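Local coordinates for major royal jelly protein 1 (Apis mellifera, PDB 5YYL) that is the most abundant protein of royal jelly, binds the sterol 24-methylenecholesterol and probably serves as a nutrient for developing honeybee larvae, at residues A[32-37]-A[402-407]; A[38-43]-A[398-403]; A[67-72]-A[379-384]; A[75-80]-A[125-130]. All blocks are in the same frame, centred on the assembly; numbering follows the deposited sequence.

Contact 1: residues A[32-37]-A[402-407]; sequences PILHEW and IMNANV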
# COMPACT_ATOMS: atom_id res chain seq x y z
N PRO A 32 -9.17 -25.10 -18.36
CA PRO A 32 -10.15 -24.09 -18.00
C PRO A 32 -10.58 -23.16 -19.14
O PRO A 32 -9.77 -22.59 -19.88
CB PRO A 32 -9.43 -23.26 -16.92
CG PRO A 32 -8.02 -23.61 -17.01
CD PRO A 32 -7.98 -25.03 -17.50
N ILE A 33 -11.89 -23.01 -19.24
CA ILE A 33 -12.52 -22.14 -20.21
C ILE A 33 -12.38 -20.70 -19.79
O ILE A 33 -12.61 -20.35 -18.65
CB ILE A 33 -13.99 -22.54 -20.40
CG1 ILE A 33 -14.06 -23.77 -21.31
CG2 ILE A 33 -14.77 -21.39 -20.99
CD1 ILE A 33 -15.15 -24.77 -20.96
N LEU A 34 -11.99 -19.88 -20.76
CA LEU A 34 -11.88 -18.43 -20.63
C LEU A 34 -13.14 -17.77 -21.22
O LEU A 34 -13.64 -16.80 -20.67
CB LEU A 34 -10.64 -17.97 -21.37
CG LEU A 34 -10.16 -16.55 -21.19
CD1 LEU A 34 -9.73 -16.29 -19.77
CD2 LEU A 34 -9.02 -16.22 -22.13
N HIS A 35 -13.62 -18.28 -22.36
CA HIS A 35 -14.86 -17.81 -23.00
C HIS A 35 -15.52 -18.95 -23.73
O HIS A 35 -14.85 -19.78 -24.34
CB HIS A 35 -14.59 -16.69 -24.00
CG HIS A 35 -14.00 -15.46 -23.38
ND1 HIS A 35 -14.71 -14.66 -22.52
CD2 HIS A 35 -12.77 -14.91 -23.49
CE1 HIS A 35 -13.94 -13.65 -22.12
NE2 HIS A 35 -12.76 -13.78 -22.70
N GLU A 36 -16.85 -18.97 -23.66
CA GLU A 36 -17.66 -19.98 -24.33
C GLU A 36 -18.69 -19.29 -25.19
O GLU A 36 -19.08 -18.15 -24.92
CB GLU A 36 -18.40 -20.82 -23.30
CG GLU A 36 -17.73 -22.13 -23.00
CD GLU A 36 -18.42 -22.90 -21.87
OE1 GLU A 36 -19.28 -22.31 -21.18
OE2 GLU A 36 -18.07 -24.08 -21.67
N TRP A 37 -19.13 -20.00 -26.22
CA TRP A 37 -20.23 -19.54 -27.04
C TRP A 37 -21.09 -20.71 -27.45
O TRP A 37 -20.60 -21.81 -27.73
CB TRP A 37 -19.72 -18.88 -28.29
CG TRP A 37 -19.12 -17.55 -28.12
CD1 TRP A 37 -19.74 -16.35 -28.21
CD2 TRP A 37 -17.73 -17.28 -27.92
NE1 TRP A 37 -18.83 -15.33 -28.06
CE2 TRP A 37 -17.59 -15.87 -27.89
CE3 TRP A 37 -16.60 -18.08 -27.77
CZ2 TRP A 37 -16.35 -15.25 -27.71
CZ3 TRP A 37 -15.37 -17.46 -27.60
CH2 TRP A 37 -15.26 -16.06 -27.57
N ILE A 402 -12.76 -20.83 -25.96
CA ILE A 402 -11.37 -20.41 -25.78
C ILE A 402 -10.94 -20.95 -24.42
O ILE A 402 -11.40 -20.47 -23.40
CB ILE A 402 -11.20 -18.89 -25.82
CG1 ILE A 402 -11.55 -18.37 -27.22
CG2 ILE A 402 -9.77 -18.52 -25.43
CD1 ILE A 402 -11.52 -16.85 -27.36
N MET A 403 -10.07 -21.95 -24.42
CA MET A 403 -9.52 -22.49 -23.20
C MET A 403 -8.12 -21.92 -22.99
O MET A 403 -7.59 -21.21 -23.86
CB MET A 403 -9.48 -24.01 -23.25
CG MET A 403 -10.86 -24.62 -23.37
SD MET A 403 -10.74 -26.34 -23.89
CE MET A 403 -11.09 -26.08 -25.62
N ASN A 404 -7.58 -22.15 -21.80
CA ASN A 404 -6.22 -21.72 -21.50
C ASN A 404 -5.63 -22.54 -20.38
O ASN A 404 -6.33 -23.31 -19.74
CB ASN A 404 -6.11 -20.19 -21.23
CG ASN A 404 -6.80 -19.76 -19.95
OD1 ASN A 404 -7.67 -20.48 -19.40
ND2 ASN A 404 -6.41 -18.59 -19.44
N ALA A 405 -4.32 -22.40 -20.20
CA ALA A 405 -3.59 -23.15 -19.18
C ALA A 405 -2.16 -22.65 -19.10
O ALA A 405 -1.63 -22.08 -20.06
CB ALA A 405 -3.59 -24.62 -19.48
N ASN A 406 -1.54 -22.88 -17.95
CA ASN A 406 -0.12 -22.60 -17.77
C ASN A 406 0.66 -23.68 -18.47
O ASN A 406 0.36 -24.86 -18.31
CB ASN A 406 0.26 -22.58 -16.30
CG ASN A 406 1.71 -22.26 -16.09
OD1 ASN A 406 2.51 -23.13 -15.79
ND2 ASN A 406 2.07 -21.01 -16.28
N VAL A 407 1.67 -23.28 -19.24
CA VAL A 407 2.43 -24.22 -20.06
C VAL A 407 3.16 -25.21 -19.16
O VAL A 407 3.03 -26.43 -19.37
CB VAL A 407 3.42 -23.49 -20.99
CG1 VAL A 407 4.47 -24.44 -21.55
CG2 VAL A 407 2.67 -22.84 -22.13
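Antiparallel pairing joins Ile-33 to Met-403 as a non-hydrogen-bonded pair and His-35 to Ile-402 as a hydrogen-bonded one, and the register slips by one residue between them because Leu-34 and His-35 both face Ile-402 in a classic beta bulge. Ile-402 O therefore accepts twice, from Leu-34 N at 2.8 Å and from His-35 N at 3.3 Å. The return bond, Ile-402 N to His-35 O, is 2.8 Å long and nearly straight (170°), and Asn-404 N reaches Pro-32 O at 2.9 Å. This is the closure expected of a beta-propeller: strand 33-37, from near the N terminus, is added at the edge of a blade whose strands 353-361, 373-383 and 400-406 come from late in the chain. Ile-402 serves two neighbours with its two branches. CG1 stands beside the backbone N (chi1 -65°) and carries CD1 to the edge of the Trp-37 indole, 3.8 Å from CH2, while CG2 lies 4.1 Å from Leu-34 CD2. The indole is held in turn by its NE1, bonded to Pro-102 O. On the other sheet face Ile-33 CG1 rests 3.9 Å from Met-403 CG. Pro-32 lays its ring beside the backbone oxygen of Asn-404 and also packs on Asp-422 of a second subunit.

Contact 2: residues A[38-43]-A[398-403]; sequences KFFDYD and VNFRIM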
# COMPACT_ATOMS: atom_id res chain seq x y z
N LYS A 38 -22.40 -20.45 -27.47
CA LYS A 38 -23.35 -21.29 -28.17
C LYS A 38 -23.36 -20.85 -29.63
O LYS A 38 -23.42 -21.67 -30.53
CB LYS A 38 -24.74 -21.18 -27.56
CG LYS A 38 -24.78 -21.60 -26.10
CD LYS A 38 -26.19 -21.69 -25.55
CE LYS A 38 -26.27 -22.57 -24.31
NZ LYS A 38 -27.62 -23.18 -24.09
N PHE A 39 -23.28 -19.54 -29.84
CA PHE A 39 -23.15 -18.97 -31.17
C PHE A 39 -22.66 -17.54 -31.04
O PHE A 39 -22.84 -16.90 -30.00
CB PHE A 39 -24.49 -18.98 -31.91
CG PHE A 39 -25.61 -18.32 -31.15
CD1 PHE A 39 -25.78 -16.93 -31.18
CD2 PHE A 39 -26.49 -19.09 -30.38
CE1 PHE A 39 -26.79 -16.32 -30.46
CE2 PHE A 39 -27.50 -18.48 -29.66
CZ PHE A 39 -27.66 -17.10 -29.70
N PHE A 40 -22.08 -17.03 -32.11
CA PHE A 40 -21.53 -15.70 -32.08
C PHE A 40 -22.60 -14.68 -32.39
O PHE A 40 -23.55 -14.96 -33.11
CB PHE A 40 -20.34 -15.57 -33.03
CG PHE A 40 -19.12 -16.25 -32.52
CD1 PHE A 40 -18.21 -15.56 -31.72
CD2 PHE A 40 -18.90 -17.61 -32.79
CE1 PHE A 40 -17.09 -16.19 -31.23
CE2 PHE A 40 -17.78 -18.24 -32.29
CZ PHE A 40 -16.87 -17.54 -31.51
N ASP A 41 -22.41 -13.50 -31.80
CA ASP A 41 -23.29 -12.36 -31.97
C ASP A 41 -22.40 -11.13 -31.80
O ASP A 41 -21.30 -11.25 -31.26
CB ASP A 41 -24.39 -12.40 -30.91
CG ASP A 41 -25.53 -11.42 -31.19
OD1 ASP A 41 -25.42 -10.60 -32.14
OD2 ASP A 41 -26.54 -11.47 -30.45
N TYR A 42 -22.86 -9.98 -32.26
CA TYR A 42 -22.04 -8.77 -32.29
C TYR A 42 -22.67 -7.59 -31.54
O TYR A 42 -23.87 -7.57 -31.27
CB TYR A 42 -21.74 -8.39 -33.74
CG TYR A 42 -21.04 -9.48 -34.53
CD1 TYR A 42 -19.71 -9.35 -34.93
CD2 TYR A 42 -21.71 -10.65 -34.89
CE1 TYR A 42 -19.07 -10.35 -35.65
CE2 TYR A 42 -21.08 -11.65 -35.60
CZ TYR A 42 -19.77 -11.50 -35.98
OH TYR A 42 -19.17 -12.51 -36.69
N ASP A 43 -21.84 -6.61 -31.19
CA ASP A 43 -22.27 -5.31 -30.67
C ASP A 43 -22.49 -4.37 -31.85
O ASP A 43 -21.61 -3.59 -32.27
CB ASP A 43 -21.23 -4.75 -29.68
CG ASP A 43 -21.66 -3.44 -28.99
OD1 ASP A 43 -21.75 -2.40 -29.68
OD2 ASP A 43 -21.84 -3.42 -27.74
N VAL A 398 -23.05 -25.69 -26.31
CA VAL A 398 -21.82 -24.90 -26.39
C VAL A 398 -20.96 -25.46 -27.52
O VAL A 398 -20.69 -26.67 -27.55
CB VAL A 398 -20.99 -24.96 -25.09
CG1 VAL A 398 -19.85 -23.95 -25.16
CG2 VAL A 398 -21.85 -24.69 -23.86
N ASN A 399 -20.53 -24.58 -28.41
CA ASN A 399 -19.89 -24.98 -29.66
C ASN A 399 -18.46 -24.48 -29.82
O ASN A 399 -17.63 -25.20 -30.37
CB ASN A 399 -20.75 -24.50 -30.82
CG ASN A 399 -22.12 -25.15 -30.83
OD1 ASN A 399 -22.25 -26.37 -30.64
ND2 ASN A 399 -23.15 -24.33 -31.02
N PHE A 400 -18.19 -23.26 -29.37
CA PHE A 400 -16.93 -22.61 -29.57
C PHE A 400 -16.36 -22.20 -28.23
O PHE A 400 -17.05 -21.56 -27.43
CB PHE A 400 -17.15 -21.39 -30.47
CG PHE A 400 -18.03 -21.68 -31.65
CD1 PHE A 400 -17.55 -22.35 -32.75
CD2 PHE A 400 -19.37 -21.29 -31.65
CE1 PHE A 400 -18.37 -22.64 -33.83
CE2 PHE A 400 -20.20 -21.56 -32.73
CZ PHE A 400 -19.69 -22.22 -33.83
N ARG A 401 -15.10 -22.57 -27.97
CA ARG A 401 -14.47 -22.38 -26.66
C ARG A 401 -13.08 -21.81 -26.79
O ARG A 401 -12.32 -22.24 -27.63
CB ARG A 401 -14.37 -23.72 -25.96
CG ARG A 401 -15.69 -24.44 -25.74
CD ARG A 401 -15.46 -25.67 -24.90
NE ARG A 401 -16.71 -26.27 -24.44
CZ ARG A 401 -17.54 -26.97 -25.20
NH1 ARG A 401 -17.31 -27.15 -26.51
NH2 ARG A 401 -18.64 -27.47 -24.65
N ILE A 402 -12.76 -20.83 -25.96
CA ILE A 402 -11.37 -20.41 -25.78
C ILE A 402 -10.94 -20.95 -24.42
O ILE A 402 -11.40 -20.47 -23.40
CB ILE A 402 -11.20 -18.89 -25.82
CG1 ILE A 402 -11.55 -18.37 -27.22
CG2 ILE A 402 -9.77 -18.52 -25.43
CD1 ILE A 402 -11.52 -16.85 -27.36
N MET A 403 -10.07 -21.95 -24.42
CA MET A 403 -9.52 -22.49 -23.20
C MET A 403 -8.12 -21.92 -22.99
O MET A 403 -7.59 -21.21 -23.86
CB MET A 403 -9.48 -24.01 -23.25
CG MET A 403 -10.86 -24.62 -23.37
SD MET A 403 -10.74 -26.34 -23.89
CE MET A 403 -11.09 -26.08 -25.62
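Val-398 and Lys-38 meet through their backbones, with the two CA atoms 4.3 Å apart, where the chain leaves strand 33-37, at the edge of the propeller blade, and enters a loop. Just there Asn-399 and Phe-400 both face Trp-37 in a classic beta bulge, and both of these bulge residues meet the departing loop with their side chains. The side chain of Val-398 itself turns from Lys-38, and its CG1 sits over one face of the Arg-401 guanidinium. Lys-38 sends its amine to Asp-396 O.

Asn-399 follows with the polar link. Its CG lies beside the backbone N (chi1 -63°), which brings ND2 to Lys-38 O at 2.7 Å. The bond falls in the carbonyl plane on a lone pair and is moderately bent at the hydrogen (143°), with Lys-38 O tilted somewhat out of the Asn-399 amide plane. Between the two segments this side-chain bond is the single hydrogen bond. The CB of the same residue lies over one face of the Phe-400 ring.

Phe-400 supplies the apolar part. Phe-39 CA comes to its ring edge, 4.2 Å from CE2, and Phe-40 approaches at a slant, with ring centroids 5.2 Å apart and planes at 46°. The Phe-40 ring has its stacking partner in Trp-37, and Phe-40 and Phe-400 both touch Pro-66 of strand 65-72, so the loop is packed against the next blade. At the point of meeting, Phe-40 CE2 lies 3.5 Å from both CG and CD2 of Phe-400.

Contact 3: residues A[67-72]-A[379-384]; sequences SDIDQW and LVLSNK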
# COMPACT_ATOMS: atom_id res chain seq x y z
N SER A 67 -12.12 -18.67 -36.96
CA SER A 67 -10.93 -19.15 -37.62
C SER A 67 -9.71 -19.07 -36.69
O SER A 67 -8.97 -20.04 -36.57
CB SER A 67 -10.68 -18.34 -38.89
OG SER A 67 -9.53 -18.79 -39.57
N ASP A 68 -9.49 -17.91 -36.07
CA ASP A 68 -8.32 -17.68 -35.24
C ASP A 68 -8.66 -16.84 -34.00
O ASP A 68 -9.67 -16.15 -33.97
CB ASP A 68 -7.22 -16.98 -36.08
CG ASP A 68 -5.79 -17.16 -35.51
OD1 ASP A 68 -5.59 -17.91 -34.54
OD2 ASP A 68 -4.84 -16.57 -36.06
N ILE A 69 -7.81 -16.94 -32.98
CA ILE A 69 -7.86 -16.08 -31.80
C ILE A 69 -6.48 -15.52 -31.58
O ILE A 69 -5.49 -16.07 -32.06
CB ILE A 69 -8.31 -16.82 -30.52
CG1 ILE A 69 -7.38 -18.00 -30.17
CG2 ILE A 69 -9.74 -17.33 -30.69
CD1 ILE A 69 -7.69 -18.69 -28.86
N ASP A 70 -6.43 -14.41 -30.86
CA ASP A 70 -5.17 -13.92 -30.31
C ASP A 70 -5.48 -13.01 -29.12
O ASP A 70 -6.63 -12.89 -28.72
CB ASP A 70 -4.31 -13.25 -31.40
CG ASP A 70 -2.81 -13.40 -31.14
OD1 ASP A 70 -2.38 -13.05 -29.99
OD2 ASP A 70 -2.07 -13.82 -32.07
N GLN A 71 -4.46 -12.40 -28.54
CA GLN A 71 -4.61 -11.68 -27.29
C GLN A 71 -3.54 -10.64 -27.20
O GLN A 71 -2.37 -10.94 -27.46
CB GLN A 71 -4.50 -12.67 -26.12
CG GLN A 71 -4.59 -12.06 -24.73
CD GLN A 71 -3.29 -11.46 -24.22
OE1 GLN A 71 -2.21 -11.97 -24.50
NE2 GLN A 71 -3.39 -10.37 -23.47
N TRP A 72 -3.93 -9.41 -26.84
CA TRP A 72 -2.99 -8.33 -26.53
C TRP A 72 -3.62 -7.42 -25.49
O TRP A 72 -4.72 -6.91 -25.71
CB TRP A 72 -2.66 -7.54 -27.79
CG TRP A 72 -1.72 -6.42 -27.59
CD1 TRP A 72 -0.35 -6.47 -27.65
CD2 TRP A 72 -2.05 -5.07 -27.33
NE1 TRP A 72 0.19 -5.22 -27.44
CE2 TRP A 72 -0.83 -4.34 -27.24
CE3 TRP A 72 -3.26 -4.39 -27.17
CZ2 TRP A 72 -0.80 -2.97 -27.00
CZ3 TRP A 72 -3.23 -3.03 -26.92
CH2 TRP A 72 -2.00 -2.33 -26.84
N LEU A 379 -3.35 -20.35 -25.07
CA LEU A 379 -4.75 -20.09 -25.41
C LEU A 379 -5.15 -21.04 -26.54
O LEU A 379 -4.46 -21.13 -27.54
CB LEU A 379 -4.91 -18.65 -25.91
CG LEU A 379 -4.51 -17.51 -24.96
CD1 LEU A 379 -4.39 -16.20 -25.71
CD2 LEU A 379 -5.49 -17.43 -23.81
N VAL A 380 -6.28 -21.71 -26.40
CA VAL A 380 -6.72 -22.72 -27.36
C VAL A 380 -8.14 -22.42 -27.85
O VAL A 380 -9.06 -22.37 -27.05
CB VAL A 380 -6.70 -24.11 -26.72
CG1 VAL A 380 -7.09 -25.17 -27.74
CG2 VAL A 380 -5.33 -24.40 -26.13
N LEU A 381 -8.30 -22.19 -29.16
CA LEU A 381 -9.63 -22.12 -29.79
C LEU A 381 -9.99 -23.50 -30.23
O LEU A 381 -9.27 -24.12 -31.00
CB LEU A 381 -9.66 -21.20 -31.02
CG LEU A 381 -11.00 -21.19 -31.78
CD1 LEU A 381 -12.12 -20.66 -30.90
CD2 LEU A 381 -10.91 -20.36 -33.05
N SER A 382 -11.12 -23.97 -29.73
CA SER A 382 -11.62 -25.27 -30.05
C SER A 382 -13.08 -25.10 -30.45
O SER A 382 -14.00 -25.19 -29.64
CB SER A 382 -11.47 -26.13 -28.82
OG SER A 382 -12.32 -27.22 -28.88
N ASN A 383 -13.26 -24.77 -31.73
CA ASN A 383 -14.55 -24.89 -32.40
C ASN A 383 -14.87 -26.37 -32.63
O ASN A 383 -14.20 -27.26 -32.09
CB ASN A 383 -14.60 -24.06 -33.69
CG ASN A 383 -13.55 -24.45 -34.73
OD1 ASN A 383 -13.26 -25.63 -34.97
ND2 ASN A 383 -12.99 -23.42 -35.38
N LYS A 384 -15.93 -26.64 -33.39
CA LYS A 384 -16.29 -28.00 -33.78
C LYS A 384 -16.43 -28.06 -35.30
O LYS A 384 -17.54 -28.16 -35.84
CB LYS A 384 -17.58 -28.41 -33.07
CG LYS A 384 -17.40 -28.52 -31.56
CD LYS A 384 -18.33 -29.54 -30.90
CE LYS A 384 -19.66 -28.95 -30.50
NZ LYS A 384 -20.32 -29.84 -29.51
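Ile-69 holds CG1 between its backbone N and carbonyl carbon (chi1 59°) and then extends through chi2, which points CD1 at the backbone of Leu-381; Leu-381 answers with CG anti to the backbone N (chi1 175°), turning its branches to the isoleucine. Here two neighbouring blades of the beta-propeller pack face to face: strand 65-72 belongs to one sheet and strand 379-383 to the next, their axes 7.4 Å apart at closest and running at 156°. No hydrogen bond spans the gap, so the join is one of side chains interleaving between sheets. Ile-69 has the largest share. Its CD1 lies 3.6 Å from Leu-381 N and 4.1 Å from Leu-379 CB, while CG2, on the other branch, meets Leu-381 CB at 3.9 Å and CD2 at 4.0 Å. Leu-381 CD2 also lies near Ser-67 O. Residues alternating with Ile-69 turn to the other side of their strand, where polar chemistry takes over: Asp-70 forms salt bridges with Lys-358 and Lys-360, and Asp-68 OD2 accepts from Leu-127 N. Gln-71 contributes only its aliphatic start across the contact, its NE2 being bonded to His-73 O; its CB lies 3.6 Å from Leu-379 CD1.

Contact 4: residues A[75-80]-A[125-130]; sequences KIFVTM and SKLAID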
# COMPACT_ATOMS: atom_id res chain seq x y z
N LYS A 75 -7.51 -6.94 -24.92
CA LYS A 75 -8.19 -7.40 -26.12
C LYS A 75 -7.96 -8.90 -26.33
O LYS A 75 -6.85 -9.38 -26.18
CB LYS A 75 -7.69 -6.61 -27.34
CG LYS A 75 -7.86 -5.11 -27.20
CD LYS A 75 -7.11 -4.33 -28.28
CE LYS A 75 -6.94 -2.85 -27.93
NZ LYS A 75 -8.23 -2.18 -27.57
N ILE A 76 -9.04 -9.62 -26.64
CA ILE A 76 -8.99 -10.98 -27.14
C ILE A 76 -9.55 -10.91 -28.55
O ILE A 76 -10.73 -10.61 -28.72
CB ILE A 76 -9.89 -11.93 -26.31
CG1 ILE A 76 -9.41 -12.07 -24.86
CG2 ILE A 76 -10.00 -13.30 -26.96
CD1 ILE A 76 -8.13 -12.86 -24.67
N PHE A 77 -8.73 -11.17 -29.57
CA PHE A 77 -9.18 -11.15 -30.96
C PHE A 77 -9.88 -12.45 -31.32
O PHE A 77 -9.53 -13.49 -30.81
CB PHE A 77 -8.03 -10.85 -31.91
CG PHE A 77 -7.48 -9.47 -31.73
CD1 PHE A 77 -8.10 -8.36 -32.32
CD2 PHE A 77 -6.36 -9.26 -30.93
CE1 PHE A 77 -7.60 -7.08 -32.13
CE2 PHE A 77 -5.84 -7.97 -30.76
CZ PHE A 77 -6.46 -6.88 -31.36
N VAL A 78 -10.92 -12.37 -32.14
CA VAL A 78 -11.62 -13.55 -32.64
C VAL A 78 -11.93 -13.28 -34.10
O VAL A 78 -12.61 -12.30 -34.39
CB VAL A 78 -12.94 -13.80 -31.89
CG1 VAL A 78 -13.67 -15.01 -32.47
CG2 VAL A 78 -12.67 -14.02 -30.39
N THR A 79 -11.41 -14.11 -35.01
CA THR A 79 -11.63 -13.90 -36.44
C THR A 79 -12.68 -14.87 -36.94
O THR A 79 -12.71 -16.02 -36.53
CB THR A 79 -10.38 -14.05 -37.31
OG1 THR A 79 -10.02 -15.43 -37.43
CG2 THR A 79 -9.25 -13.25 -36.76
N MET A 80 -13.54 -14.37 -37.83
CA MET A 80 -14.64 -15.17 -38.34
C MET A 80 -14.47 -15.42 -39.84
O MET A 80 -14.13 -14.49 -40.62
CB MET A 80 -15.97 -14.47 -38.05
CG MET A 80 -17.09 -15.44 -37.73
SD MET A 80 -17.07 -16.23 -36.10
CE MET A 80 -16.40 -14.92 -35.07
N SER A 125 -8.28 -14.74 -41.94
CA SER A 125 -8.07 -16.17 -41.79
C SER A 125 -7.24 -16.45 -40.53
O SER A 125 -7.58 -17.34 -39.76
CB SER A 125 -7.38 -16.71 -43.04
OG SER A 125 -7.30 -18.11 -43.01
N LYS A 126 -6.17 -15.67 -40.33
CA LYS A 126 -5.21 -15.89 -39.25
C LYS A 126 -4.62 -14.58 -38.75
O LYS A 126 -4.56 -13.60 -39.49
CB LYS A 126 -4.09 -16.80 -39.74
CG LYS A 126 -3.96 -18.13 -39.01
CD LYS A 126 -5.11 -19.08 -39.31
CE LYS A 126 -5.17 -20.21 -38.27
NZ LYS A 126 -6.50 -20.90 -38.32
N LEU A 127 -4.15 -14.58 -37.50
CA LEU A 127 -3.56 -13.41 -36.85
C LEU A 127 -2.21 -13.75 -36.25
O LEU A 127 -1.87 -14.90 -36.03
CB LEU A 127 -4.47 -12.88 -35.76
CG LEU A 127 -5.91 -12.54 -36.13
CD1 LEU A 127 -6.71 -12.19 -34.86
CD2 LEU A 127 -6.00 -11.41 -37.15
N ALA A 128 -1.43 -12.71 -36.00
CA ALA A 128 -0.12 -12.84 -35.38
C ALA A 128 0.28 -11.51 -34.76
O ALA A 128 0.08 -10.46 -35.37
CB ALA A 128 0.91 -13.25 -36.40
N ILE A 129 0.85 -11.57 -33.56
CA ILE A 129 1.32 -10.38 -32.87
C ILE A 129 2.83 -10.50 -32.65
O ILE A 129 3.33 -11.53 -32.20
CB ILE A 129 0.55 -10.17 -31.56
CG1 ILE A 129 -0.96 -10.33 -31.83
CG2 ILE A 129 0.89 -8.80 -30.99
CD1 ILE A 129 -1.91 -9.71 -30.80
N ASP A 130 3.56 -9.44 -32.98
CA ASP A 130 5.03 -9.45 -32.95
C ASP A 130 5.55 -8.70 -31.73
O ASP A 130 4.77 -8.11 -30.97
CB ASP A 130 5.61 -8.91 -34.27
CG ASP A 130 5.42 -7.40 -34.47
OD1 ASP A 130 5.12 -6.64 -33.52
OD2 ASP A 130 5.62 -6.95 -35.62
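Apolar contact between Leu-127 and the pair Phe-77 and Thr-79 makes up most of this interface. One methyl of the leucine, CD1, meets both partners, 3.5 Å from Phe-77 CB and 3.3 Å from Thr-79 CG2. The threonine and the leucine reach toward each other tip to tip, and the CG2 methyl also lies 3.5 Å from Leu-127 CG and 3.8 Å from CD2. Farther along, Ile-129 CD1 comes obliquely to the Phe-77 ring, 4.3 Å from CE2. That ring has a T-shaped partner in Tyr-107 and packs on Leu-159, as Ile-129 does.

Strand 75-80 is second in its propeller blade and strand 125-129 begins the following one, so the side chains fill the seam between two sheets. The strand axes pass 7.4 Å apart at an angle of 160°, and no hydrogen bond crosses between the two segments.

Polar interactions lie beside these apolar contacts. Thr-79 puts OG1 between its backbone N and carbonyl carbon (chi1 74°), which leaves CG2 for the leucine; the hydroxyl stays 3.9 Å from Ser-125 O and makes weak hydrogen bonds with Asp-68 N and Ala-124 O. Strand 65-72 supplies a direct polar tie to the second blade, in which Ser-125 O pairs with Ser-67 OG.

How the contacts relate
Contacts 1 and 2 lie on the outer, partly buried side of the propeller and share strand 400-406, whereas contacts 3 and 4 are buried, with their centres about 7 and 8 Å from the centre of the chain. Their chemistry follows this placement. Contact 1 is edge pairing within one blade, rich in backbone hydrogen bonds; contact 2 continues it into a loop with a side-chain amide and slanted aromatic rings. Contacts 3 and 4 join separate blades through apolar side chains, using the consecutive strands 65-72 and 75-81 against different neighbouring blades. Ile-402, in contact 1, touches Ile-69 of contact 3 and Ile-76 of contact 4, linking the closed blade to the next one.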